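Local atomic coordinates of adenylosuccinate lyase (Francisella tularensis subsp. tularensis, PDB entry 5HW2), a protein that probably cleaves adenylosuccinate, and the related intermediate SAICAR, to release fumarate and AMP or AICAR in purine biosynthesis. Residues I98-S103 with T177-G182. Numbering follows the deposited sequence.
Sequences IDSALS and TVQFSG. With K (potassium ion), chain M.
Ser100 and Val178 bring the two backbones together, their CA atoms 4.5 Å apart, where segment 177-182, extended from Thr177 to Gln179, passes over one side of the helical segment 98-103. One turn later the gap has widened to 6.8 Å between the CA atoms of Ser103 and Thr177. Two serines on that side of the helix tie the irregular chain down through its main-chain polar groups. Ser100 OG accepts the backbone N-H of Gln179, N to OG 3.1 Å, in a nearly straight bond (177° at the hydrogen), and also hydrogen-bonds back to Asp96 in its own helix. A chi1 of -57° sets this oxygen beside the backbone N of Ser100, anti to the carbonyl carbon. Ser103 OG, turned the same way, donates to Thr177 O at 2.8 Å, arriving almost head-on to the carbonyl (166°). Between these two bonds Val178 lays CG1 alongside the helix, 3.8 Å from Ser100 CB. Ser100 OG approaches the Phe180 ring obliquely, near its rim. Asp99 lies near the side-chain amide of Gln179 without bonding to it, and its carboxylate is salt-bridged to Arg216.

Beyond the serines, the chain turns at Ser181-Gly182 toward a potassium ion, supplying Gln179 OE1 (3.0 Å from the potassium ion), Ser181 OG and Gly182 O (each 2.7 Å from it); Asp96, Thr211 and Gln212 complete the site. The Gln179 side-chain amide also pairs with Ser210. Asp96 thus serves both metal and Ser100. Gln212 binds succinate and Thr93, near Gln179, binds fumarate, which puts this buried junction beside the active-site region. Around it, helix 16-33 packs on Ser100 and Phe180 through Val26, helix 192-202 covers Val178 and Phe180, and the start of helix 217-244 meets Thr177, joining the linker after helix 151-173 to the first turns of helix 94-130.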
# COMPACT_ATOMS: atom_id res chain seq x y z
N ILE C 98 -27.24 -1.07 -10.82
CA ILE C 98 -26.09 -0.27 -10.40
C ILE C 98 -24.87 -0.57 -11.27
O ILE C 98 -24.29 0.32 -11.89
CB ILE C 98 -25.78 -0.50 -8.92
CG1 ILE C 98 -27.06 -0.50 -8.09
CG2 ILE C 98 -24.81 0.55 -8.40
CD1 ILE C 98 -26.86 -0.96 -6.66
N ASP C 99 -24.48 -1.84 -11.31
CA ASP C 99 -23.22 -2.19 -11.97
C ASP C 99 -23.31 -1.99 -13.48
O ASP C 99 -22.33 -1.59 -14.12
CB ASP C 99 -22.83 -3.62 -11.63
CG ASP C 99 -22.90 -3.91 -10.19
OD1 ASP C 99 -22.05 -4.56 -9.70
OD2 ASP C 99 -23.80 -3.49 -9.54
N SER C 100 -24.47 -2.24 -14.08
CA SER C 100 -24.62 -1.97 -15.50
C SER C 100 -24.54 -0.47 -15.79
O SER C 100 -24.00 -0.07 -16.83
CB SER C 100 -25.94 -2.54 -16.02
OG SER C 100 -26.02 -3.93 -15.77
N ALA C 101 -25.05 0.36 -14.88
CA ALA C 101 -24.94 1.81 -15.05
C ALA C 101 -23.55 2.32 -14.71
O ALA C 101 -23.07 3.26 -15.35
CB ALA C 101 -25.98 2.52 -14.18
N LEU C 102 -22.88 1.71 -13.73
CA LEU C 102 -21.53 2.11 -13.38
C LEU C 102 -20.58 1.96 -14.56
O LEU C 102 -19.68 2.78 -14.76
CB LEU C 102 -21.03 1.30 -12.18
CG LEU C 102 -19.59 1.49 -11.73
CD1 LEU C 102 -19.29 2.95 -11.46
CD2 LEU C 102 -19.31 0.64 -10.49
N SER C 103 -20.78 0.92 -15.37
CA SER C 103 -19.97 0.75 -16.57
C SER C 103 -20.12 1.94 -17.51
O SER C 103 -19.13 2.44 -18.06
CB SER C 103 -20.34 -0.56 -17.27
OG SER C 103 -20.16 -1.67 -16.41
N THR C 177 -18.48 -4.76 -18.67
CA THR C 177 -19.62 -5.59 -19.04
C THR C 177 -20.89 -4.98 -18.46
O THR C 177 -20.87 -3.94 -17.80
CB THR C 177 -19.45 -7.03 -18.55
OG1 THR C 177 -19.13 -7.02 -17.15
CG2 THR C 177 -18.35 -7.74 -19.32
N VAL C 178 -22.01 -5.64 -18.73
CA VAL C 178 -23.29 -5.37 -18.09
C VAL C 178 -23.91 -6.71 -17.71
O VAL C 178 -23.48 -7.77 -18.18
CB VAL C 178 -24.25 -4.55 -18.98
CG1 VAL C 178 -23.75 -3.12 -19.13
CG2 VAL C 178 -24.40 -5.22 -20.33
N GLN C 179 -24.93 -6.66 -16.87
CA GLN C 179 -25.55 -7.89 -16.40
C GLN C 179 -27.03 -7.66 -16.10
O GLN C 179 -27.44 -6.56 -15.72
CB GLN C 179 -24.86 -8.43 -15.15
CG GLN C 179 -25.00 -7.54 -13.93
CD GLN C 179 -25.07 -8.32 -12.63
OE1 GLN C 179 -25.21 -9.54 -12.64
NE2 GLN C 179 -24.97 -7.62 -11.51
N PHE C 180 -27.82 -8.72 -16.30
CA PHE C 180 -29.21 -8.83 -15.87
C PHE C 180 -29.43 -10.30 -15.53
O PHE C 180 -29.98 -11.08 -16.31
CB PHE C 180 -30.20 -8.34 -16.93
CG PHE C 180 -29.92 -6.96 -17.44
CD1 PHE C 180 -30.28 -5.84 -16.70
CD2 PHE C 180 -29.30 -6.77 -18.67
CE1 PHE C 180 -30.03 -4.56 -17.18
CE2 PHE C 180 -29.05 -5.50 -19.15
CZ PHE C 180 -29.41 -4.40 -18.41
N SER C 181 -28.98 -10.70 -14.34
CA SER C 181 -28.93 -12.11 -13.97
C SER C 181 -29.80 -12.47 -12.77
O SER C 181 -29.82 -13.64 -12.38
CB SER C 181 -27.48 -12.53 -13.69
OG SER C 181 -26.99 -11.95 -12.51
N GLY C 182 -30.51 -11.52 -12.18
CA GLY C 182 -31.36 -11.83 -11.05
C GLY C 182 -30.63 -11.72 -9.73
O GLY C 182 -29.55 -11.13 -9.63
K K M . -27.13 -10.19 -10.44